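Local coordinates for protein putative peptidase M23 (PDB 2HSI) that binds a zinc ion and is probably a metalloendopeptidase of the M23 family, at residues H180-I193 with A255-N267. Sequence-based numbering, arbitrary orientation.
Sequences HSGLDFAVPAGTPI and ATGPHMHWNVSLN. With ZN (zinc ion), chain C.
With CG of His180, His259 and His261 each trans to its backbone N (chi1 of His261 -176°), and CG of Asp184 swung instead beside its N (chi1 -82°), four side chains from the two segments converge on one zinc ion. The zinc ion is bound by His180 NE2 (2.2 Å), Asp184 OD1 (2.0 Å), His261 ND1 (2.1 Å) and His259 NE2, ligands that belong to the HxxxD and HxH motifs of M23 peptidases. The carboxylate of Asp184 stands steeply to the His259 ring, their planes 74° apart, with OD1 at the ring's edge. Behind the metal, His261 NE2 donates to Asn263 OD1 (2.8 Å) from above the carbonyl plane, a second-shell bond that helps fix the rotation of the ring. Leu183 and Trp262 form an antiparallel hydrogen-bonded pair, Leu183 N reaching Trp262 O at 2.9 Å. On the sheet face away from the zinc, Phe185 CE2 meets Trp262 CE3 edge to edge at 3.7 Å. Met260, bent at chi2, runs beside Phe185 and brings SD to Ile193 CD1 (3.7 Å). His180 ND1 is hydrogen-bonded to Pro165 O, and the Trp262 ring stacks on Phe226 and touches helix 273-277. Strand 260-266 pairs antiparallel with both 183-185 and 222-229.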
# COMPACT_ATOMS: atom_id res chain seq x y z
N HIS A 180 -11.64 5.18 -8.23
CA HIS A 180 -10.21 5.47 -8.39
C HIS A 180 -9.43 4.97 -7.17
O HIS A 180 -9.49 5.57 -6.09
CB HIS A 180 -9.99 6.97 -8.63
CG HIS A 180 -8.61 7.31 -9.12
ND1 HIS A 180 -7.77 8.17 -8.45
CD2 HIS A 180 -7.94 6.92 -10.23
CE1 HIS A 180 -6.64 8.30 -9.12
NE2 HIS A 180 -6.71 7.54 -10.20
N SER A 181 -8.71 3.87 -7.36
CA SER A 181 -8.13 3.10 -6.26
C SER A 181 -6.74 3.57 -5.79
O SER A 181 -6.11 2.91 -4.95
CB SER A 181 -8.09 1.60 -6.62
OG SER A 181 -7.34 1.39 -7.81
N GLY A 182 -6.28 4.70 -6.33
CA GLY A 182 -4.99 5.29 -5.94
C GLY A 182 -4.93 6.80 -6.05
O GLY A 182 -5.96 7.47 -6.11
N LEU A 183 -3.71 7.32 -6.10
CA LEU A 183 -3.45 8.76 -6.17
C LEU A 183 -2.70 9.14 -7.44
O LEU A 183 -1.69 8.52 -7.78
CB LEU A 183 -2.68 9.22 -4.92
CG LEU A 183 -2.15 10.65 -4.80
CD1 LEU A 183 -3.28 11.68 -4.78
CD2 LEU A 183 -1.27 10.78 -3.56
N ASP A 184 -3.19 10.16 -8.15
CA ASP A 184 -2.52 10.66 -9.35
C ASP A 184 -1.63 11.86 -9.07
O ASP A 184 -1.87 12.61 -8.12
CB ASP A 184 -3.53 11.04 -10.43
CG ASP A 184 -4.00 9.85 -11.23
OD1 ASP A 184 -3.60 8.71 -10.92
OD2 ASP A 184 -4.79 10.06 -12.17
N PHE A 185 -0.61 12.02 -9.91
CA PHE A 185 0.25 13.20 -9.89
C PHE A 185 0.31 13.78 -11.30
O PHE A 185 0.43 13.04 -12.28
CB PHE A 185 1.66 12.85 -9.41
CG PHE A 185 1.73 12.38 -7.99
CD1 PHE A 185 1.99 13.28 -6.96
CD2 PHE A 185 1.55 11.03 -7.67
CE1 PHE A 185 2.06 12.85 -5.63
CE2 PHE A 185 1.61 10.59 -6.35
CZ PHE A 185 1.87 11.50 -5.32
N ALA A 186 0.21 15.11 -11.37
CA ALA A 186 0.34 15.84 -12.63
C ALA A 186 1.82 16.04 -12.96
O ALA A 186 2.43 17.04 -12.57
CB ALA A 186 -0.39 17.17 -12.55
N VAL A 187 2.39 15.06 -13.66
CA VAL A 187 3.78 15.10 -14.11
C VAL A 187 3.87 14.58 -15.55
O VAL A 187 3.06 13.74 -15.95
CB VAL A 187 4.76 14.29 -13.19
CG1 VAL A 187 5.07 15.04 -11.90
CG2 VAL A 187 4.22 12.89 -12.89
N PRO A 188 4.82 15.10 -16.35
CA PRO A 188 4.94 14.63 -17.74
C PRO A 188 5.56 13.24 -17.87
O PRO A 188 6.11 12.72 -16.90
CB PRO A 188 5.87 15.67 -18.38
CG PRO A 188 6.72 16.16 -17.24
CD PRO A 188 5.82 16.15 -16.04
N ALA A 189 5.44 12.64 -19.06
CA ALA A 189 6.10 11.38 -19.38
C ALA A 189 7.62 11.52 -19.29
O ALA A 189 8.19 12.53 -19.71
CB ALA A 189 5.70 10.91 -20.77
N GLY A 190 8.26 10.51 -18.71
CA GLY A 190 9.71 10.53 -18.51
C GLY A 190 10.17 11.01 -17.15
O GLY A 190 11.36 10.95 -16.84
N THR A 191 9.24 11.51 -16.34
CA THR A 191 9.52 11.86 -14.94
C THR A 191 9.94 10.60 -14.18
O THR A 191 9.25 9.59 -14.26
CB THR A 191 8.28 12.51 -14.28
OG1 THR A 191 7.89 13.68 -15.02
CG2 THR A 191 8.55 12.91 -12.83
N PRO A 192 11.10 10.64 -13.47
CA PRO A 192 11.55 9.47 -12.70
C PRO A 192 10.65 9.19 -11.50
O PRO A 192 10.23 10.14 -10.82
CB PRO A 192 12.95 9.87 -12.23
CG PRO A 192 13.33 11.06 -13.06
CD PRO A 192 12.05 11.76 -13.36
N ILE A 193 10.34 7.92 -11.27
CA ILE A 193 9.50 7.48 -10.15
C ILE A 193 10.39 6.84 -9.10
O ILE A 193 11.12 5.90 -9.40
CB ILE A 193 8.40 6.47 -10.61
CG1 ILE A 193 7.47 7.13 -11.64
CG2 ILE A 193 7.56 5.99 -9.41
CD1 ILE A 193 6.53 6.15 -12.34
N ALA A 255 -4.52 4.23 -21.06
CA ALA A 255 -4.39 5.59 -20.55
C ALA A 255 -4.52 6.60 -21.69
O ALA A 255 -4.13 6.32 -22.83
CB ALA A 255 -3.07 5.76 -19.82
N THR A 256 -5.07 7.77 -21.37
CA THR A 256 -5.23 8.87 -22.33
C THR A 256 -4.27 10.02 -21.99
O THR A 256 -4.65 11.01 -21.34
CB THR A 256 -6.72 9.33 -22.44
OG1 THR A 256 -6.78 10.66 -23.00
CG2 THR A 256 -7.43 9.32 -21.08
N GLY A 257 -3.03 9.88 -22.44
CA GLY A 257 -1.96 10.80 -22.05
C GLY A 257 -1.23 10.29 -20.82
O GLY A 257 -1.62 9.26 -20.26
N PRO A 258 -0.17 11.01 -20.38
CA PRO A 258 0.66 10.59 -19.24
C PRO A 258 -0.15 10.46 -17.95
O PRO A 258 -0.87 11.39 -17.56
CB PRO A 258 1.70 11.70 -19.13
CG PRO A 258 1.70 12.38 -20.46
CD PRO A 258 0.29 12.29 -20.93
N HIS A 259 -0.03 9.30 -17.30
CA HIS A 259 -0.82 8.97 -16.13
C HIS A 259 0.04 8.31 -15.05
O HIS A 259 0.23 7.09 -15.02
CB HIS A 259 -2.04 8.11 -16.54
CG HIS A 259 -2.93 7.71 -15.40
ND1 HIS A 259 -3.86 6.70 -15.52
CD2 HIS A 259 -3.04 8.17 -14.13
CE1 HIS A 259 -4.50 6.55 -14.37
NE2 HIS A 259 -4.02 7.43 -13.51
N MET A 260 0.58 9.15 -14.17
CA MET A 260 1.30 8.73 -12.98
C MET A 260 0.30 8.25 -11.92
O MET A 260 -0.37 9.05 -11.27
CB MET A 260 2.15 9.89 -12.48
CG MET A 260 2.81 9.72 -11.12
SD MET A 260 3.78 8.22 -10.98
CE MET A 260 3.77 8.03 -9.19
N HIS A 261 0.17 6.93 -11.77
CA HIS A 261 -0.76 6.34 -10.80
C HIS A 261 -0.01 5.55 -9.73
O HIS A 261 0.81 4.68 -10.05
CB HIS A 261 -1.80 5.45 -11.50
CG HIS A 261 -2.84 4.88 -10.57
ND1 HIS A 261 -4.08 5.46 -10.40
CD2 HIS A 261 -2.82 3.79 -9.78
CE1 HIS A 261 -4.78 4.74 -9.53
NE2 HIS A 261 -4.03 3.72 -9.14
N TRP A 262 -0.33 5.84 -8.47
CA TRP A 262 0.28 5.20 -7.30
C TRP A 262 -0.79 4.59 -6.40
O TRP A 262 -1.68 5.30 -5.91
CB TRP A 262 1.12 6.23 -6.54
CG TRP A 262 1.77 5.77 -5.23
CD1 TRP A 262 2.22 4.52 -4.93
CD2 TRP A 262 2.06 6.59 -4.09
NE1 TRP A 262 2.78 4.51 -3.67
CE2 TRP A 262 2.69 5.76 -3.13
CE3 TRP A 262 1.85 7.94 -3.78
CZ2 TRP A 262 3.10 6.24 -1.88
CZ3 TRP A 262 2.26 8.42 -2.54
CH2 TRP A 262 2.88 7.56 -1.60
N ASN A 263 -0.72 3.27 -6.20
CA ASN A 263 -1.54 2.56 -5.21
C ASN A 263 -0.74 2.27 -3.97
O ASN A 263 0.43 1.93 -4.08
CB ASN A 263 -2.05 1.23 -5.77
CG ASN A 263 -3.10 1.39 -6.84
OD1 ASN A 263 -3.93 2.30 -6.78
ND2 ASN A 263 -3.08 0.51 -7.83
N VAL A 264 -1.38 2.38 -2.80
CA VAL A 264 -0.81 1.89 -1.55
C VAL A 264 -1.77 0.87 -0.96
O VAL A 264 -2.97 1.13 -0.84
CB VAL A 264 -0.53 3.01 -0.52
CG1 VAL A 264 -0.15 2.42 0.86
CG2 VAL A 264 0.58 3.93 -1.00
N SER A 265 -1.24 -0.30 -0.60
CA SER A 265 -2.04 -1.36 -0.02
C SER A 265 -1.51 -1.72 1.36
O SER A 265 -0.30 -1.66 1.62
CB SER A 265 -2.04 -2.57 -0.95
OG SER A 265 -2.95 -3.59 -0.54
N LEU A 266 -2.43 -2.08 2.24
CA LEU A 266 -2.14 -2.63 3.57
C LEU A 266 -3.15 -3.73 3.79
O LEU A 266 -4.34 -3.53 3.55
CB LEU A 266 -2.32 -1.58 4.67
CG LEU A 266 -1.23 -0.54 4.95
CD1 LEU A 266 -1.83 0.61 5.75
CD2 LEU A 266 -0.07 -1.16 5.71
N ASN A 267 -2.68 -4.89 4.24
CA ASN A 267 -3.52 -6.08 4.46
C ASN A 267 -4.54 -6.35 3.35
O ASN A 267 -5.71 -6.59 3.62
CB ASN A 267 -4.19 -6.10 5.85
CG ASN A 267 -4.92 -4.80 6.20
OD1 ASN A 267 -4.34 -3.90 6.80
ND2 ASN A 267 -6.18 -4.69 5.78
ZN ZN C . -4.84 7.21 -11.29
O HOH W 1 -4.17 2.93 -3.04
O HOH W 2 -5.57 0.15 -9.75